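Local coordinates for protein Alpha/beta hydrolase (Novosphingobium aromaticivorans, PDB 3BWX) that is probably a hydrolase of unknown substrate, with an alpha/beta-hydrolase fold, and binds calcium ions in the crystal, at residues D217-F222 / A247-R252; A125-V130 / R228-L233; A120-A125 / D223-R228. The protein carries 1 engineered substitution. One frame throughout, in Å; residues are numbered along the deposited sequence.

Contact 1 (D217-F222 / A247-R252). With EDO (1,2-ethanediol), chain K.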
# COMPACT_ATOMS: atom_id res chain seq x y z
N ASP A 217 11.37 -4.11 17.82
CA ASP A 217 10.75 -2.85 18.20
C ASP A 217 10.85 -1.99 16.95
O ASP A 217 11.96 -1.74 16.46
CB ASP A 217 11.50 -2.27 19.39
CG ASP A 217 11.11 -0.85 19.75
OD1 ASP A 217 10.12 -0.28 19.21
OD2 ASP A 217 11.83 -0.33 20.62
N MSE A 218 9.71 -1.59 16.38
CA MSE A 218 9.71 -0.76 15.16
C MSE A 218 9.72 0.73 15.37
O MSE A 218 9.84 1.48 14.39
CB MSE A 218 8.57 -1.14 14.24
CG MSE A 218 8.72 -2.58 13.77
SE MSE A 218 7.42 -2.97 12.44
CE MSE A 218 5.82 -2.93 13.57
N TRP A 219 9.69 1.18 16.61
CA TRP A 219 9.84 2.62 16.85
C TRP A 219 11.11 3.23 16.23
O TRP A 219 11.04 4.33 15.69
CB TRP A 219 9.72 2.89 18.34
CG TRP A 219 8.29 2.91 18.75
CD1 TRP A 219 7.64 1.96 19.47
CD2 TRP A 219 7.33 3.92 18.45
NE1 TRP A 219 6.33 2.32 19.64
CE2 TRP A 219 6.12 3.53 19.03
CE3 TRP A 219 7.39 5.13 17.76
CZ2 TRP A 219 4.96 4.32 18.94
CZ3 TRP A 219 6.24 5.91 17.66
CH2 TRP A 219 5.05 5.51 18.26
N PRO A 220 12.26 2.53 16.31
CA PRO A 220 13.46 3.06 15.66
C PRO A 220 13.32 3.27 14.16
O PRO A 220 13.86 4.22 13.64
CB PRO A 220 14.52 1.97 15.95
CG PRO A 220 14.09 1.41 17.26
CD PRO A 220 12.59 1.32 17.10
N LEU A 221 12.58 2.39 13.49
CA LEU A 221 12.36 2.52 12.05
C LEU A 221 11.42 3.73 11.79
O LEU A 221 11.64 4.54 10.88
CB LEU A 221 11.76 1.24 11.46
CG LEU A 221 12.60 -0.03 11.58
CD1 LEU A 221 11.76 -1.21 11.14
CD2 LEU A 221 13.83 0.06 10.71
N PHE A 222 10.41 3.89 12.61
CA PHE A 222 9.54 5.05 12.47
C PHE A 222 10.32 6.32 12.68
O PHE A 222 10.24 7.29 11.93
CB PHE A 222 8.38 4.97 13.47
CG PHE A 222 7.60 6.26 13.54
CD1 PHE A 222 6.66 6.60 12.56
CD2 PHE A 222 7.86 7.19 14.54
CE1 PHE A 222 6.05 7.84 12.55
CE2 PHE A 222 7.24 8.43 14.51
CZ PHE A 222 6.32 8.74 13.56
N ALA A 247 -1.01 9.40 17.95
CA ALA A 247 -0.65 10.63 18.69
C ALA A 247 0.83 10.60 19.12
O ALA A 247 1.50 11.62 19.03
CB ALA A 247 -1.56 10.86 19.88
N LYS A 248 1.34 9.43 19.50
CA LYS A 248 2.78 9.29 19.74
C LYS A 248 3.63 9.57 18.50
O LYS A 248 4.62 10.27 18.58
CB LYS A 248 3.10 7.92 20.36
CG LYS A 248 2.66 7.79 21.80
CD LYS A 248 2.60 6.32 22.19
CE LYS A 248 2.42 6.16 23.71
NZ LYS A 248 2.49 4.72 24.08
N MSE A 249 3.22 9.04 17.35
CA MSE A 249 3.87 9.36 16.07
C MSE A 249 3.87 10.88 15.82
O MSE A 249 4.91 11.50 15.48
CB MSE A 249 3.19 8.58 14.92
CG MSE A 249 3.40 7.08 15.00
SE MSE A 249 2.08 6.13 13.96
CE MSE A 249 2.99 6.10 12.24
N ALA A 250 2.70 11.51 15.98
CA ALA A 250 2.54 12.93 15.72
C ALA A 250 3.35 13.82 16.63
O ALA A 250 3.55 14.99 16.30
CB ALA A 250 1.07 13.31 15.80
N SER A 251 3.81 13.29 17.76
CA SER A 251 4.57 14.07 18.74
C SER A 251 5.98 14.38 18.25
O SER A 251 6.64 15.30 18.77
CB SER A 251 4.59 13.36 20.10
OG SER A 251 5.40 12.21 20.07
N ARG A 252 6.46 13.62 17.27
CA ARG A 252 7.74 13.91 16.65
C ARG A 252 7.66 15.19 15.82
O ARG A 252 6.68 15.44 15.09
CB ARG A 252 8.17 12.78 15.71
CG ARG A 252 8.80 11.57 16.37
CD ARG A 252 7.92 10.83 17.34
NE ARG A 252 8.65 9.64 17.79
CZ ARG A 252 8.36 8.93 18.88
NH1 ARG A 252 7.32 9.20 19.63
NH2 ARG A 252 9.16 7.94 19.21
C1 EDO K . 6.65 6.14 21.51
O1 EDO K . 6.79 7.50 21.96
C2 EDO K . 7.81 5.24 21.92
O2 EDO K . 9.04 5.82 21.47
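The indole of W219 lies against the guanidinium group of R252, its CZ3 standing 3.7 Å above one guanidinium face with the two planes 26° apart. 1,2-Ethanediol, probably from the crystallisation liquor, rests on one indole face through C1; its O1 meets R252 NH1 at the guanidinium edge in an almost straight hydrogen bond of 2.9 Å. The F222 ring takes R252 CD at its edge and selenomethionine M249 on a face: CG sits 3.9 Å from the ring centroid, a CH-pi contact, while SE lies obliquely at 5.1 Å from it in a Met-aromatic contact. In this alpha/beta-hydrolase fold the pairing joins helix 219-225 to helix 243-250 and the loop after it, on one side of the central sheet. F222 CG is anti to the backbone N (chi1 170°), which sends the ring to M249, and CZ comes within 3.4 Å of M249 CB. W219 suits this partly exposed place, because NE1 is hydrogen-bonded to E133 while CH2 touches K248 CB at 3.7 Å. An alanine in place of W219 is likely to leave R252 without its flat neighbour and E133 without its indole donor. R252 NH1 also bonds K248 O, and its NE forms a salt bridge with D223.

Contact 2 (A125-V130 / R228-L233)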
# COMPACT_ATOMS: atom_id res chain seq x y z
N ALA A 125 7.35 11.57 2.96
CA ALA A 125 6.65 10.31 3.03
C ALA A 125 5.25 10.48 3.63
O ALA A 125 4.95 11.40 4.39
CB ALA A 125 7.43 9.26 3.80
N VAL A 126 4.42 9.51 3.30
CA VAL A 126 3.09 9.36 3.81
C VAL A 126 2.94 7.94 4.29
O VAL A 126 3.20 7.03 3.52
CB VAL A 126 2.03 9.61 2.70
CG1 VAL A 126 0.58 9.39 3.28
CG2 VAL A 126 2.17 11.01 2.09
N LEU A 127 2.54 7.75 5.55
CA LEU A 127 2.22 6.44 6.12
C LEU A 127 0.71 6.40 6.21
O LEU A 127 0.10 7.22 6.91
CB LEU A 127 2.84 6.20 7.49
CG LEU A 127 4.35 5.98 7.60
CD1 LEU A 127 4.76 5.90 9.09
CD2 LEU A 127 4.78 4.71 6.82
N ASN A 128 0.10 5.49 5.49
CA ASN A 128 -1.35 5.38 5.48
C ASN A 128 -1.80 4.23 6.34
O ASN A 128 -1.73 3.05 5.97
CB ASN A 128 -1.87 5.24 4.08
CG ASN A 128 -3.37 5.13 4.02
OD1 ASN A 128 -4.09 5.67 4.88
ND2 ASN A 128 -3.85 4.49 2.99
N ASP A 129 -2.24 4.60 7.53
CA ASP A 129 -2.89 3.71 8.51
C ASP A 129 -2.00 2.56 8.95
O ASP A 129 -2.42 1.39 9.02
CB ASP A 129 -4.29 3.24 8.08
CG ASP A 129 -5.20 2.93 9.28
OD1 ASP A 129 -5.48 3.88 10.00
OD2 ASP A 129 -5.55 1.77 9.52
N VAL A 130 -0.75 2.87 9.19
CA VAL A 130 0.16 1.91 9.73
C VAL A 130 1.19 2.67 10.56
O VAL A 130 1.52 3.81 10.26
CB VAL A 130 0.79 1.06 8.65
CG1 VAL A 130 1.62 1.90 7.69
CG2 VAL A 130 1.53 -0.11 9.29
N ARG A 228 12.40 12.96 8.30
CA ARG A 228 12.12 13.51 6.99
C ARG A 228 10.67 14.01 7.07
O ARG A 228 9.93 13.54 7.95
CB ARG A 228 12.27 12.42 5.93
CG ARG A 228 13.61 11.64 6.05
CD ARG A 228 14.84 12.53 5.86
NE ARG A 228 14.67 13.19 4.59
CZ ARG A 228 14.70 14.49 4.38
NH1 ARG A 228 15.06 15.34 5.33
NH2 ARG A 228 14.40 14.95 3.17
N PRO A 229 10.27 14.92 6.16
CA PRO A 229 8.86 15.38 6.15
C PRO A 229 7.88 14.23 6.06
O PRO A 229 8.01 13.36 5.17
CB PRO A 229 8.78 16.28 4.92
CG PRO A 229 10.21 16.72 4.70
CD PRO A 229 11.09 15.60 5.15
N LEU A 230 6.91 14.20 6.96
CA LEU A 230 6.05 13.05 7.14
C LEU A 230 4.64 13.44 7.45
O LEU A 230 4.37 14.26 8.34
CB LEU A 230 6.60 12.13 8.26
CG LEU A 230 5.87 10.80 8.49
CD1 LEU A 230 5.81 9.81 7.30
CD2 LEU A 230 6.51 10.11 9.74
N LEU A 231 3.75 12.77 6.74
CA LEU A 231 2.33 12.71 7.02
C LEU A 231 1.94 11.30 7.42
O LEU A 231 2.34 10.33 6.74
CB LEU A 231 1.54 13.07 5.76
CG LEU A 231 -0.00 12.79 5.73
CD1 LEU A 231 -0.76 13.64 6.77
CD2 LEU A 231 -0.58 13.01 4.30
N VAL A 232 1.14 11.22 8.48
CA VAL A 232 0.51 9.99 8.92
C VAL A 232 -1.01 10.14 8.76
O VAL A 232 -1.59 11.06 9.34
CB VAL A 232 0.85 9.64 10.36
CG1 VAL A 232 0.21 8.30 10.75
CG2 VAL A 232 2.33 9.56 10.57
N LEU A 233 -1.63 9.30 7.97
CA LEU A 233 -3.08 9.22 7.85
C LEU A 233 -3.57 8.07 8.72
O LEU A 233 -3.00 6.98 8.77
CB LEU A 233 -3.51 9.00 6.36
CG LEU A 233 -3.19 10.15 5.38
CD1 LEU A 233 -3.26 9.74 3.92
CD2 LEU A 233 -4.10 11.37 5.64
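L233, L127 and A125 bury the most surface where strand 122-128 runs beside strand 230-235, two neighbouring parallel strands in the central sheet of the alpha/beta-hydrolase fold. The axes of 125-128 and 230-233 approach to 4.7 Å, at 15° to each other, and A125, V126, L127 and N128 pair in turn with L230, L231, V232 and L233. A125, L127 and D129 on one side and P229, L231 and L233 on the other carry the hydrogen bonds. As in parallel pairing, each inner residue bonds through both N-H and C=O: L127 N gives to L231 O at 2.8 Å, and L127 O accepts from L233 N at 2.9 Å. A125 O accepts from L231 N, and A125 N reaches back to P229 O, which fits a proline, since it lacks an N-H but keeps its carbonyl.

A125 and L127 share one face of the sheet with L230. The small A125 leaves room for L230 CD1, which comes within 3.9 Å of its CB and 4.1 Å of L127 CG; helix 219-225 packs on this side. L233 lies on the other face. Its CG is anti to the carbonyl carbon (chi1 -65°), and CD1 meets V126 CG1 at 3.9 Å, while A277 of helix 272-282 covers it. V126 and L231 run side by side under the same helix. Aliphatic residues suit both faces, since helices pack on each.

Past N128 the chain turns, with D129 at positive phi, and D129 N still bonds L233 O. D129 OD2 is hydrogen-bonded to H265 ND1, consistent with the acid-histidine pair of a catalytic triad in this fold. N128 ND2 binds T104 OG1 and P267 O, whereas buried N128 OD1 has no polar partner in the model and rests 3.7 Å from L233 CB.

Contact 3 (A120-A125 / D223-R228)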
# COMPACT_ATOMS: atom_id res chain seq x y z
N ALA A 120 18.03 10.13 4.12
CA ALA A 120 18.09 11.28 3.24
C ALA A 120 17.56 10.95 1.85
O ALA A 120 17.24 11.85 1.08
CB ALA A 120 19.52 11.78 3.12
N ARG A 121 17.44 9.67 1.51
CA ARG A 121 16.89 9.28 0.23
C ARG A 121 15.38 9.61 0.12
O ARG A 121 14.80 9.61 -0.98
CB ARG A 121 17.09 7.76 -0.02
CG ARG A 121 16.07 6.87 0.72
CD ARG A 121 16.44 5.41 0.89
NE ARG A 121 16.72 4.76 -0.36
CZ ARG A 121 16.81 3.43 -0.55
NH1 ARG A 121 16.57 2.55 0.41
NH2 ARG A 121 17.14 2.98 -1.76
N ILE A 122 14.72 9.81 1.27
CA ILE A 122 13.28 10.05 1.31
C ILE A 122 13.10 11.55 1.26
O ILE A 122 13.44 12.27 2.20
CB ILE A 122 12.65 9.51 2.62
CG1 ILE A 122 12.82 7.98 2.73
CG2 ILE A 122 11.16 9.93 2.75
CD1 ILE A 122 12.10 7.15 1.65
N ALA A 123 12.55 12.05 0.17
CA ALA A 123 12.23 13.48 0.06
C ALA A 123 11.11 13.87 1.02
O ALA A 123 11.15 14.94 1.61
CB ALA A 123 11.90 13.83 -1.40
N ALA A 124 10.12 13.00 1.11
CA ALA A 124 8.99 13.12 2.02
C ALA A 124 8.26 11.80 2.00
O ALA A 124 8.48 10.96 1.08
CB ALA A 124 8.08 14.30 1.60
N ALA A 125 7.35 11.57 2.96
CA ALA A 125 6.65 10.31 3.03
C ALA A 125 5.25 10.48 3.63
O ALA A 125 4.95 11.40 4.39
CB ALA A 125 7.43 9.26 3.80
N ASP A 223 11.13 6.31 13.73
CA ASP A 223 11.83 7.53 14.10
C ASP A 223 12.81 7.98 13.04
O ASP A 223 12.94 9.19 12.77
CB ASP A 223 12.49 7.39 15.47
CG ASP A 223 11.57 7.80 16.58
OD1 ASP A 223 11.06 8.94 16.50
OD2 ASP A 223 11.36 7.05 17.56
N ALA A 224 13.45 7.03 12.36
CA ALA A 224 14.34 7.39 11.28
C ALA A 224 13.56 8.02 10.13
O ALA A 224 13.97 9.03 9.57
CB ALA A 224 15.16 6.19 10.81
N LEU A 225 12.43 7.41 9.78
CA LEU A 225 11.53 8.02 8.79
C LEU A 225 11.05 9.43 9.17
O LEU A 225 10.99 10.33 8.32
CB LEU A 225 10.32 7.11 8.49
CG LEU A 225 9.33 7.54 7.40
CD1 LEU A 225 9.99 7.69 6.00
CD2 LEU A 225 8.19 6.56 7.31
N ALA A 226 10.68 9.59 10.44
CA ALA A 226 10.19 10.86 10.95
C ALA A 226 11.21 11.98 11.02
O ALA A 226 10.84 13.11 11.33
CB ALA A 226 9.58 10.64 12.32
N THR A 227 12.49 11.68 10.78
CA THR A 227 13.45 12.76 10.52
C THR A 227 13.27 13.49 9.18
O THR A 227 13.93 14.52 8.93
CB THR A 227 14.94 12.28 10.63
OG1 THR A 227 15.25 11.42 9.52
CG2 THR A 227 15.21 11.56 11.96
N ARG A 228 12.40 12.96 8.30
CA ARG A 228 12.12 13.51 6.99
C ARG A 228 10.67 14.01 7.07
O ARG A 228 9.93 13.54 7.95
CB ARG A 228 12.27 12.42 5.93
CG ARG A 228 13.61 11.64 6.05
CD ARG A 228 14.84 12.53 5.86
NE ARG A 228 14.67 13.19 4.59
CZ ARG A 228 14.70 14.49 4.38
NH1 ARG A 228 15.06 15.34 5.33
NH2 ARG A 228 14.40 14.95 3.17
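R228 closes on a single backbone oxygen, I122 O, with two nitrogens presented side-on: NE at 2.8 Å and NH2 at 3.0 Å, the oxygen lying close to the guanidinium plane. The chain of R228 folds back to do this, bending at both chi2 (-62°) and chi3 (-55°), and its CB and CG cross I122 obliquely, with CG 4.2 Å from I122 CB. A123 O lies 3.6 Å from R228 NH2. An arginine suits the place because its flexible methylene chain can pass across an isoleucine while its flat end still finds the carbonyl.

This grip is one half of the tight part of the contact; the apolar packing of L225 is the other. L225 of helix 219-225 pushes its CD1 between two residues in the first half of strand 122-128, 3.7 Å from A125 CB and 4.1 Å from I122 CG2. A methyl is all that A125 offers, so the leucine can come close to the strand; I122 meets it nearly at a right angle. Helix 106-117 packs on L225 through T111, M112 and A115, adding to the apolar surroundings of a sheet-helix layer in the alpha/beta-hydrolase fold.

Toward solvent the fit slackens. Exposed A120 approaches R228 NE through its CA, but only to 4.1 Å, and its methyl points away. A type I turn from L225 to R228, with R228 N bonded to L225 O, leads the chain from the helix toward strand 230-235.

I122 O lies just before the corner that the chain makes at A123. Two bonds to one oxygen hold the guanidinium's rotation, and its positive charge would probably polarise the carbonyl.

How the contacts relate
Contacts 2 and 3 are both buried, contact 2 nearest the centre of the chain, where it joins two sheet strands by regular backbone hydrogen bonds and leucine, valine and alanine packing. Contact 3 lies at the start of one of those strands, shares A125 and R228 with it, and trades backbone pairing for an arginine side chain on a carbonyl. Contact 1 is farthest from the centre and only partly buried, and aromatic rings, a guanidinium group and a diol probably from the crystallisation liquor take part. Contacts 1 and 3 both use helix 219-225 and are tied by the D223-R252 salt bridge, while F222 and M249 of contact 1 pack on L230, L127 and V232 of contact 2.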